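Local coordinates for protein alpha-14 giardin (Giardia lamblia, PDB 3CHJ) that probably acts as a calcium-regulated annexin of the cytoskeleton, binding acidic phospholipid such as phosphatidylserine and linking the membrane to the underlying axoneme, at residues 105-110 and 231-236; 201-206 and 237-241. One frame throughout, in Å; residues are numbered along the deposited sequence.

Interaction 1: residues 105-110 and 231-236; sequences VDVLLT and YAFKLA
The Y231 ring meets helix 101-108 at its edge: V105 CG1 lies close to the ring plane, 3.8 Å from Y231 CD2, and D106 OD1 sits near that plane beside the phenol oxygen. R264 makes a cation-pi contact with the same ring, and F249 meets it with its plane only moderately tilted. The D106 carboxylate is turned 62° against the ring, and Y231 OH donates to D106 OD1 at 2.6 Å from above the carboxylate plane, 35° out of it. With its CG anti to the backbone N (chi1 176°), Y231 carries the hydroxyl across to D106 at about a right angle to that side chain.

The rest of the cross-segment contact is mainly apolar. V105 CG1 also rests 3.8 Å from A232 CB, and L109 CD1 comes within 3.4 Å of A232 O and touches the methyl of A232. L235 CD2 reaches helix 101-108 beside V105 O and D106 CA, and meets T110 CG2 at 3.6 Å. T110 OG1 donates to D106 O at 2.7 Å, just past the end of helix 101-108, and this bond is consistent with CG2 facing L235. W145, L148 and I149 of helix 144-154 pack beside V105, L109 and A232.

All eight touching residues are buried within the all-helical annexin fold. D106 OD2 forms salt bridges with R264 and R267, and Y231 OH has S250 OG as a second partner. The carboxylate thus holds a phenol and two arginines in the protein interior, which would probably keep D106 ionised and fix its rotation.

Interaction 2: residues 201-206 and 237-241; sequences FRQLHK and HDFLY
H205 and Y241 lie face to face, ring centroids 3.9 Å apart and planes 25° from parallel, with Y241 CE1 over the imidazole offset toward its rim. The opposite face of Y241 takes the R202 guanidinium: its CZ is 4.5 Å from the ring centroid in a cation-pi contact, and NH1 stands over the ring centre. The phenol is therefore clamped between two side chains of one helix. F201 turns its edge to the face of H237 in an offset edge-to-face pair, planes at 78°, while L240 CD1 makes a CH-pi contact over one face of F201. L240 CB presses on F201 CD2 at 3.5 Å.

F201, H205, H237 and Y241 form an aromatic cluster where helices 198-211 and 227-241 of the annexin bundle cross; the axes of segments 201-206 and 237-241 approach to 9.7 Å with an angle of 110° between their N-to-C directions. F193 of helix 186-195 extends it, meeting F201 edge-to-face and touching H237.

Hydrogen bonds add to the ring contacts. A bend at chi3 folds R202 back, and NH1 donates to Y241 O at 2.8 Å, tilted from the carbonyl plane, at the last turn of helix 227-241. H205 ND1 and H237 NE2 are hydrogen-bonded at 3.0 Å, and either could be the donor, each atom lying at the other ring's edge. H237 ND1 donates to D238 OD1 at 2.9 Å, a His-carboxylate bond that sets the imidazole's rotation; D238 OD1 in turn pairs with R218. Toward the exposed side K206 NZ donates to Y241 OH at 3.2 Å.

Interactions 1 and 2 use successive parts of helix 227-241, and their centres lie 13 Å apart. Interaction 1 is deep, its centre about 8 Å from the centre of the chain; interaction 2 is farther out, about 17 Å, and partly buried. They touch through F239, whose CE1 packs 3.2 Å from T110 O and whose CD2 lies 3.3 Å from L109 O, so the ring borders the turn that ends 105-110. The calcium ion is bound by A175, T178, G180, E185 and E224, none of them in either contact. E224 ends helix 217-224, whose V221 touches F233 and K234.

Interaction 1: residues 105-110 and 231-236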
ATOM      1  N   VAL A 105      -4.843  -4.825   5.802  1.00  9.92           N
ATOM      2  CA  VAL A 105      -5.696  -4.295   4.726  1.00 10.19           C
ATOM      3  C   VAL A 105      -4.884  -3.501   3.698  1.00 10.16           C
ATOM      4  O   VAL A 105      -4.982  -3.753   2.486  1.00  9.97           O
ATOM      5  CB  VAL A 105      -6.847  -3.475   5.324  1.00  9.48           C
ATOM      6  CG1 VAL A 105      -7.645  -2.687   4.235  1.00 11.04           C
ATOM      7  CG2 VAL A 105      -7.774  -4.443   6.107  1.00 10.61           C
ATOM      8  N   ASP A 106      -4.036  -2.598   4.185  1.00  9.13           N
ATOM      9  CA  ASP A 106      -3.246  -1.749   3.292  1.00  9.43           C
ATOM     10  C   ASP A 106      -2.368  -2.582   2.378  1.00 10.69           C
ATOM     11  O   ASP A 106      -2.180  -2.233   1.202  1.00 11.35           O
ATOM     12  CB  ASP A 106      -2.320  -0.835   4.094  1.00  9.11           C
ATOM     13  CG  ASP A 106      -3.050   0.317   4.772  1.00 11.45           C
ATOM     14  OD1 ASP A 106      -4.251   0.587   4.487  1.00 10.95           O
ATOM     15  OD2 ASP A 106      -2.373   0.970   5.595  1.00 12.73           O
ATOM     16  N   VAL A 107      -1.798  -3.655   2.921  1.00 10.56           N
ATOM     17  CA  VAL A 107      -0.851  -4.469   2.157  1.00 11.44           C
ATOM     18  C   VAL A 107      -1.591  -5.362   1.180  1.00 12.04           C
ATOM     19  O   VAL A 107      -1.350  -5.323  -0.035  1.00 13.17           O
ATOM     20  CB  VAL A 107       0.035  -5.319   3.087  1.00 11.48           C
ATOM     21  CG1 VAL A 107       0.855  -6.323   2.275  1.00 13.99           C
ATOM     22  CG2 VAL A 107       0.944  -4.408   3.922  1.00 12.08           C
ATOM     23  N   LEU A 108      -2.503  -6.173   1.691  1.00 12.00           N
ATOM     24  CA  LEU A 108      -3.066  -7.239   0.868  1.00 11.88           C
ATOM     25  C   LEU A 108      -3.923  -6.722  -0.269  1.00 12.61           C
ATOM     26  O   LEU A 108      -4.014  -7.386  -1.312  1.00 12.93           O
ATOM     27  CB  LEU A 108      -3.826  -8.234   1.733  1.00 12.08           C
ATOM     28  CG  LEU A 108      -2.877  -9.096   2.561  1.00 12.98           C
ATOM     29  CD1 LEU A 108      -3.628  -9.837   3.663  1.00 14.98           C
ATOM     30  CD2 LEU A 108      -2.138 -10.102   1.628  1.00 15.08           C
ATOM     31  N   LEU A 109      -4.534  -5.549  -0.087  1.00 11.94           N
ATOM     32  CA  LEU A 109      -5.503  -5.047  -1.074  1.00 12.44           C
ATOM     33  C   LEU A 109      -4.878  -4.145  -2.132  1.00 14.15           C
ATOM     34  O   LEU A 109      -5.583  -3.655  -3.014  1.00 15.21           O
ATOM     35  CB  LEU A 109      -6.694  -4.356  -0.418  1.00 12.43           C
ATOM     36  CG  LEU A 109      -7.493  -5.250   0.529  1.00 10.35           C
ATOM     37  CD1 LEU A 109      -8.690  -4.461   1.069  1.00 11.71           C
ATOM     38  CD2 LEU A 109      -7.930  -6.520  -0.204  1.00 11.43           C
ATOM     39  N   THR A 110      -3.569  -3.933  -2.045  1.00 13.75           N
ATOM     40  CA  THR A 110      -2.934  -2.979  -2.981  1.00 14.71           C
ATOM     41  C   THR A 110      -1.742  -3.579  -3.702  1.00 15.64           C
ATOM     42  O   THR A 110      -0.873  -2.848  -4.199  1.00 16.72           O
ATOM     43  CB  THR A 110      -2.508  -1.678  -2.314  1.00 14.67           C
ATOM     44  OG1 THR A 110      -1.443  -1.954  -1.390  1.00 14.31           O
ATOM     45  CG2 THR A 110      -3.676  -0.987  -1.613  1.00 14.62           C
ATOM     46  N   TYR A 231     -13.283   1.342   4.494  1.00  9.33           N
ATOM     47  CA  TYR A 231     -11.941   1.654   4.019  1.00  9.84           C
ATOM     48  C   TYR A 231     -11.451   0.534   3.085  1.00  9.62           C
ATOM     49  O   TYR A 231     -10.929   0.807   1.987  1.00 10.39           O
ATOM     50  CB  TYR A 231     -10.998   1.810   5.220  1.00 11.05           C
ATOM     51  CG  TYR A 231      -9.585   2.027   4.775  1.00 10.54           C
ATOM     52  CD1 TYR A 231      -9.140   3.288   4.371  1.00 11.00           C
ATOM     53  CD2 TYR A 231      -8.690   0.972   4.761  1.00  9.09           C
ATOM     54  CE1 TYR A 231      -7.812   3.473   3.934  1.00 14.03           C
ATOM     55  CE2 TYR A 231      -7.362   1.145   4.320  1.00 11.31           C
ATOM     56  CZ  TYR A 231      -6.939   2.413   3.924  1.00 12.03           C
ATOM     57  OH  TYR A 231      -5.633   2.602   3.498  1.00 13.86           O
ATOM     58  N   ALA A 232     -11.625  -0.714   3.517  1.00  9.86           N
ATOM     59  CA  ALA A 232     -11.128  -1.872   2.766  1.00  9.22           C
ATOM     60  C   ALA A 232     -11.772  -1.959   1.386  1.00  9.94           C
ATOM     61  O   ALA A 232     -11.065  -2.126   0.398  1.00 10.20           O
ATOM     62  CB  ALA A 232     -11.347  -3.143   3.535  1.00 10.19           C
ATOM     63  N   PHE A 233     -13.093  -1.839   1.310  1.00  9.87           N
ATOM     64  CA  PHE A 233     -13.747  -1.953  -0.013  1.00  8.99           C
ATOM     65  C   PHE A 233     -13.494  -0.744  -0.899  1.00  9.90           C
ATOM     66  O   PHE A 233     -13.389  -0.888  -2.136  1.00 10.03           O
ATOM     67  CB  PHE A 233     -15.234  -2.285   0.130  1.00  9.77           C
ATOM     68  CG  PHE A 233     -15.482  -3.735   0.410  1.00  8.94           C
ATOM     69  CD1 PHE A 233     -15.803  -4.605  -0.645  1.00 11.10           C
ATOM     70  CD2 PHE A 233     -15.369  -4.244   1.695  1.00  9.96           C
ATOM     71  CE1 PHE A 233     -16.021  -5.980  -0.412  1.00 11.14           C
ATOM     72  CE2 PHE A 233     -15.582  -5.613   1.941  1.00 11.09           C
ATOM     73  CZ  PHE A 233     -15.927  -6.476   0.890  1.00 11.03           C
ATOM     74  N   LYS A 234     -13.369   0.440  -0.301  1.00  9.73           N
ATOM     75  CA  LYS A 234     -12.960   1.613  -1.086  1.00 10.30           C
ATOM     76  C   LYS A 234     -11.535   1.419  -1.621  1.00 10.37           C
ATOM     77  O   LYS A 234     -11.254   1.715  -2.794  1.00 10.68           O
ATOM     78  CB  LYS A 234     -13.003   2.879  -0.232  1.00 11.23           C
ATOM     79  CG  LYS A 234     -14.385   3.433   0.032  1.00 11.58           C
ATOM     80  CD  LYS A 234     -14.262   4.653   0.934  1.00 13.87           C
ATOM     81  CE  LYS A 234     -15.580   5.383   0.952  1.00 18.80           C
ATOM     82  NZ  LYS A 234     -15.502   6.651   1.742  1.00 22.53           N
ATOM     83  N   LEU A 235     -10.645   0.917  -0.767  1.00 10.38           N
ATOM     84  CA  LEU A 235      -9.247   0.726  -1.154  1.00 10.50           C
ATOM     85  C   LEU A 235      -9.145  -0.314  -2.279  1.00 10.12           C
ATOM     86  O   LEU A 235      -8.437  -0.068  -3.261  1.00 11.07           O
ATOM     87  CB  LEU A 235      -8.408   0.333   0.066  1.00 11.15           C
ATOM     88  CG  LEU A 235      -6.919   0.165  -0.261  1.00 10.65           C
ATOM     89  CD1 LEU A 235      -6.308   1.476  -0.712  1.00 13.73           C
ATOM     90  CD2 LEU A 235      -6.170  -0.424   0.948  1.00 11.41           C
ATOM     91  N   ALA A 236      -9.882  -1.423  -2.161  1.00  9.99           N
ATOM     92  CA  ALA A 236      -9.904  -2.469  -3.192  1.00  9.91           C
ATOM     93  C   ALA A 236     -10.476  -1.894  -4.482  1.00 10.57           C
ATOM     94  O   ALA A 236      -9.930  -2.124  -5.567  1.00 10.68           O
ATOM     95  CB  ALA A 236     -10.717  -3.672  -2.750  1.00 10.29           C
TER

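Interaction 2: residues 201-206 and 237-241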
ATOM      1  N   PHE A 201     -12.893  -5.513 -13.450  1.00 13.38           N
ATOM      2  CA  PHE A 201     -13.404  -4.587 -12.445  1.00 13.87           C
ATOM      3  C   PHE A 201     -13.636  -3.193 -13.054  1.00 13.89           C
ATOM      4  O   PHE A 201     -14.665  -2.533 -12.769  1.00 14.08           O
ATOM      5  CB  PHE A 201     -12.479  -4.507 -11.220  1.00 13.61           C
ATOM      6  CG  PHE A 201     -13.099  -3.777 -10.081  1.00 13.61           C
ATOM      7  CD1 PHE A 201     -13.955  -4.433  -9.208  1.00 12.71           C
ATOM      8  CD2 PHE A 201     -12.895  -2.399  -9.939  1.00 11.96           C
ATOM      9  CE1 PHE A 201     -14.558  -3.744  -8.143  1.00 12.75           C
ATOM     10  CE2 PHE A 201     -13.507  -1.695  -8.900  1.00 10.38           C
ATOM     11  CZ  PHE A 201     -14.341  -2.373  -8.000  1.00 12.49           C
ATOM     12  N   ARG A 202     -12.695  -2.759 -13.896  1.00 14.08           N
ATOM     13  CA  ARG A 202     -12.850  -1.483 -14.589  1.00 15.06           C
ATOM     14  C   ARG A 202     -14.098  -1.519 -15.471  1.00 14.95           C
ATOM     15  O   ARG A 202     -14.897  -0.580 -15.449  1.00 14.75           O
ATOM     16  CB  ARG A 202     -11.598  -1.120 -15.376  1.00 15.31           C
ATOM     17  CG  ARG A 202     -10.442  -0.669 -14.472  1.00 15.90           C
ATOM     18  CD  ARG A 202      -9.162  -0.397 -15.233  1.00 18.48           C
ATOM     19  NE  ARG A 202      -9.369   0.538 -16.349  1.00 20.03           N
ATOM     20  CZ  ARG A 202      -9.472   1.862 -16.221  1.00 21.66           C
ATOM     21  NH1 ARG A 202      -9.407   2.442 -15.025  1.00 21.85           N
ATOM     22  NH2 ARG A 202      -9.659   2.619 -17.297  1.00 25.54           N
ATOM     23  N   GLN A 203     -14.298  -2.634 -16.166  1.00 15.44           N
ATOM     24  CA  GLN A 203     -15.480  -2.791 -17.016  1.00 16.80           C
ATOM     25  C   GLN A 203     -16.745  -2.708 -16.169  1.00 15.64           C
ATOM     26  O   GLN A 203     -17.671  -1.959 -16.495  1.00 15.90           O
ATOM     27  CB  GLN A 203     -15.403  -4.100 -17.811  1.00 16.74           C
ATOM     28  CG  GLN A 203     -16.488  -4.288 -18.850  1.00 19.65           C
ATOM     29  CD  GLN A 203     -16.345  -5.588 -19.617  1.00 19.88           C
ATOM     30  OE1 GLN A 203     -15.251  -6.143 -19.743  1.00 23.00           O
ATOM     31  NE2 GLN A 203     -17.476  -6.097 -20.119  1.00 23.74           N
ATOM     32  N   LEU A 204     -16.787  -3.466 -15.065  1.00 15.05           N
ATOM     33  CA  LEU A 204     -17.943  -3.455 -14.168  1.00 14.64           C
ATOM     34  C   LEU A 204     -18.254  -2.040 -13.630  1.00 14.96           C
ATOM     35  O   LEU A 204     -19.409  -1.631 -13.550  1.00 13.83           O
ATOM     36  CB  LEU A 204     -17.727  -4.432 -12.999  1.00 14.65           C
ATOM     37  CG  LEU A 204     -18.973  -4.650 -12.129  1.00 15.21           C
ATOM     38  CD1 LEU A 204     -20.006  -5.569 -12.832  1.00 16.12           C
ATOM     39  CD2 LEU A 204     -18.563  -5.202 -10.757  1.00 16.36           C
ATOM     40  N   HIS A 205     -17.206  -1.314 -13.230  1.00 14.69           N
ATOM     41  CA  HIS A 205     -17.340   0.070 -12.773  1.00 15.18           C
ATOM     42  C   HIS A 205     -18.055   0.923 -13.813  1.00 15.25           C
ATOM     43  O   HIS A 205     -19.010   1.628 -13.477  1.00 15.09           O
ATOM     44  CB  HIS A 205     -15.957   0.631 -12.432  1.00 15.22           C
ATOM     45  CG  HIS A 205     -15.925   2.105 -12.148  1.00 16.57           C
ATOM     46  ND1 HIS A 205     -15.569   2.614 -10.916  1.00 19.36           N
ATOM     47  CD2 HIS A 205     -16.133   3.179 -12.949  1.00 16.30           C
ATOM     48  CE1 HIS A 205     -15.571   3.937 -10.968  1.00 19.31           C
ATOM     49  NE2 HIS A 205     -15.918   4.305 -12.188  1.00 19.32           N
ATOM     50  N   LYS A 206     -17.605   0.819 -15.063  1.00 15.27           N
ATOM     51  CA  LYS A 206     -18.194   1.613 -16.158  1.00 16.58           C
ATOM     52  C   LYS A 206     -19.603   1.136 -16.519  1.00 16.69           C
ATOM     53  O   LYS A 206     -20.493   1.953 -16.788  1.00 17.09           O
ATOM     54  CB  LYS A 206     -17.282   1.601 -17.381  1.00 16.74           C
ATOM     55  CG  LYS A 206     -15.918   2.222 -17.137  1.00 18.85           C
ATOM     56  CD  LYS A 206     -15.001   2.045 -18.342  1.00 23.52           C
ATOM     57  CE  LYS A 206     -13.584   2.511 -18.028  1.00 27.72           C
ATOM     58  NZ  LYS A 206     -13.513   3.989 -17.971  1.00 29.68           N
ATOM     59  N   HIS A 237     -11.571  -1.145  -4.365  1.00  9.70           N
ATOM     60  CA  HIS A 237     -12.128  -0.460  -5.541  1.00 10.37           C
ATOM     61  C   HIS A 237     -11.062   0.359  -6.266  1.00 10.82           C
ATOM     62  O   HIS A 237     -10.848   0.217  -7.472  1.00 10.85           O
ATOM     63  CB  HIS A 237     -13.299   0.466  -5.169  1.00 11.20           C
ATOM     64  CG  HIS A 237     -13.774   1.288  -6.330  1.00 11.95           C
ATOM     65  ND1 HIS A 237     -13.108   2.417  -6.758  1.00 14.46           N
ATOM     66  CD2 HIS A 237     -14.809   1.110  -7.185  1.00 15.16           C
ATOM     67  CE1 HIS A 237     -13.719   2.903  -7.829  1.00 15.52           C
ATOM     68  NE2 HIS A 237     -14.762   2.136  -8.097  1.00 16.24           N
ATOM     69  N   ASP A 238     -10.395   1.230  -5.520  1.00 10.23           N
ATOM     70  CA  ASP A 238      -9.446   2.155  -6.097  1.00 11.25           C
ATOM     71  C   ASP A 238      -8.222   1.427  -6.657  1.00 11.66           C
ATOM     72  O   ASP A 238      -7.715   1.790  -7.727  1.00 11.89           O
ATOM     73  CB  ASP A 238      -9.043   3.167  -5.034  1.00 11.29           C
ATOM     74  CG  ASP A 238     -10.160   4.148  -4.709  1.00 13.35           C
ATOM     75  OD1 ASP A 238     -11.252   4.099  -5.338  1.00 13.10           O
ATOM     76  OD2 ASP A 238      -9.953   5.000  -3.823  1.00 15.43           O
ATOM     77  N   PHE A 239      -7.741   0.409  -5.944  1.00 11.42           N
ATOM     78  CA  PHE A 239      -6.584  -0.330  -6.436  1.00 12.12           C
ATOM     79  C   PHE A 239      -6.871  -1.006  -7.769  1.00 12.09           C
ATOM     80  O   PHE A 239      -6.070  -0.944  -8.698  1.00 12.66           O
ATOM     81  CB  PHE A 239      -6.084  -1.365  -5.421  1.00 12.90           C
ATOM     82  CG  PHE A 239      -5.029  -2.280  -5.984  1.00 14.79           C
ATOM     83  CD1 PHE A 239      -3.751  -1.790  -6.241  1.00 17.16           C
ATOM     84  CD2 PHE A 239      -5.323  -3.611  -6.272  1.00 17.45           C
ATOM     85  CE1 PHE A 239      -2.748  -2.641  -6.787  1.00 18.59           C
ATOM     86  CE2 PHE A 239      -4.332  -4.469  -6.809  1.00 19.54           C
ATOM     87  CZ  PHE A 239      -3.053  -3.965  -7.055  1.00 18.38           C
ATOM     88  N   LEU A 240      -8.024  -1.628  -7.866  1.00 11.52           N
ATOM     89  CA  LEU A 240      -8.391  -2.323  -9.108  1.00 13.04           C
ATOM     90  C   LEU A 240      -8.604  -1.291 -10.209  1.00 14.33           C
ATOM     91  O   LEU A 240      -8.137  -1.474 -11.333  1.00 15.23           O
ATOM     92  CB  LEU A 240      -9.613  -3.193  -8.876  1.00 13.39           C
ATOM     93  CG  LEU A 240      -9.351  -4.387  -7.943  1.00 13.48           C
ATOM     94  CD1 LEU A 240     -10.665  -5.039  -7.489  1.00 12.48           C
ATOM     95  CD2 LEU A 240      -8.410  -5.401  -8.612  1.00 15.62           C
ATOM     96  N   TYR A 241      -9.231  -0.175  -9.875  1.00 13.81           N
ATOM     97  CA  TYR A 241      -9.604   0.799 -10.891  1.00 14.38           C
ATOM     98  C   TYR A 241      -8.424   1.619 -11.358  1.00 14.68           C
ATOM     99  O   TYR A 241      -8.220   1.766 -12.564  1.00 15.83           O
ATOM    100  CB  TYR A 241     -10.726   1.709 -10.407  1.00 14.07           C
ATOM    101  CG  TYR A 241     -11.392   2.410 -11.558  1.00 15.45           C
ATOM    102  CD1 TYR A 241     -12.256   1.711 -12.395  1.00 15.82           C
ATOM    103  CD2 TYR A 241     -11.152   3.746 -11.809  1.00 15.46           C
ATOM    104  CE1 TYR A 241     -12.869   2.319 -13.472  1.00 17.50           C
ATOM    105  CE2 TYR A 241     -11.764   4.380 -12.909  1.00 16.84           C
ATOM    106  CZ  TYR A 241     -12.638   3.645 -13.712  1.00 17.28           C
ATOM    107  OH  TYR A 241     -13.261   4.243 -14.797  1.00 19.61           O
TER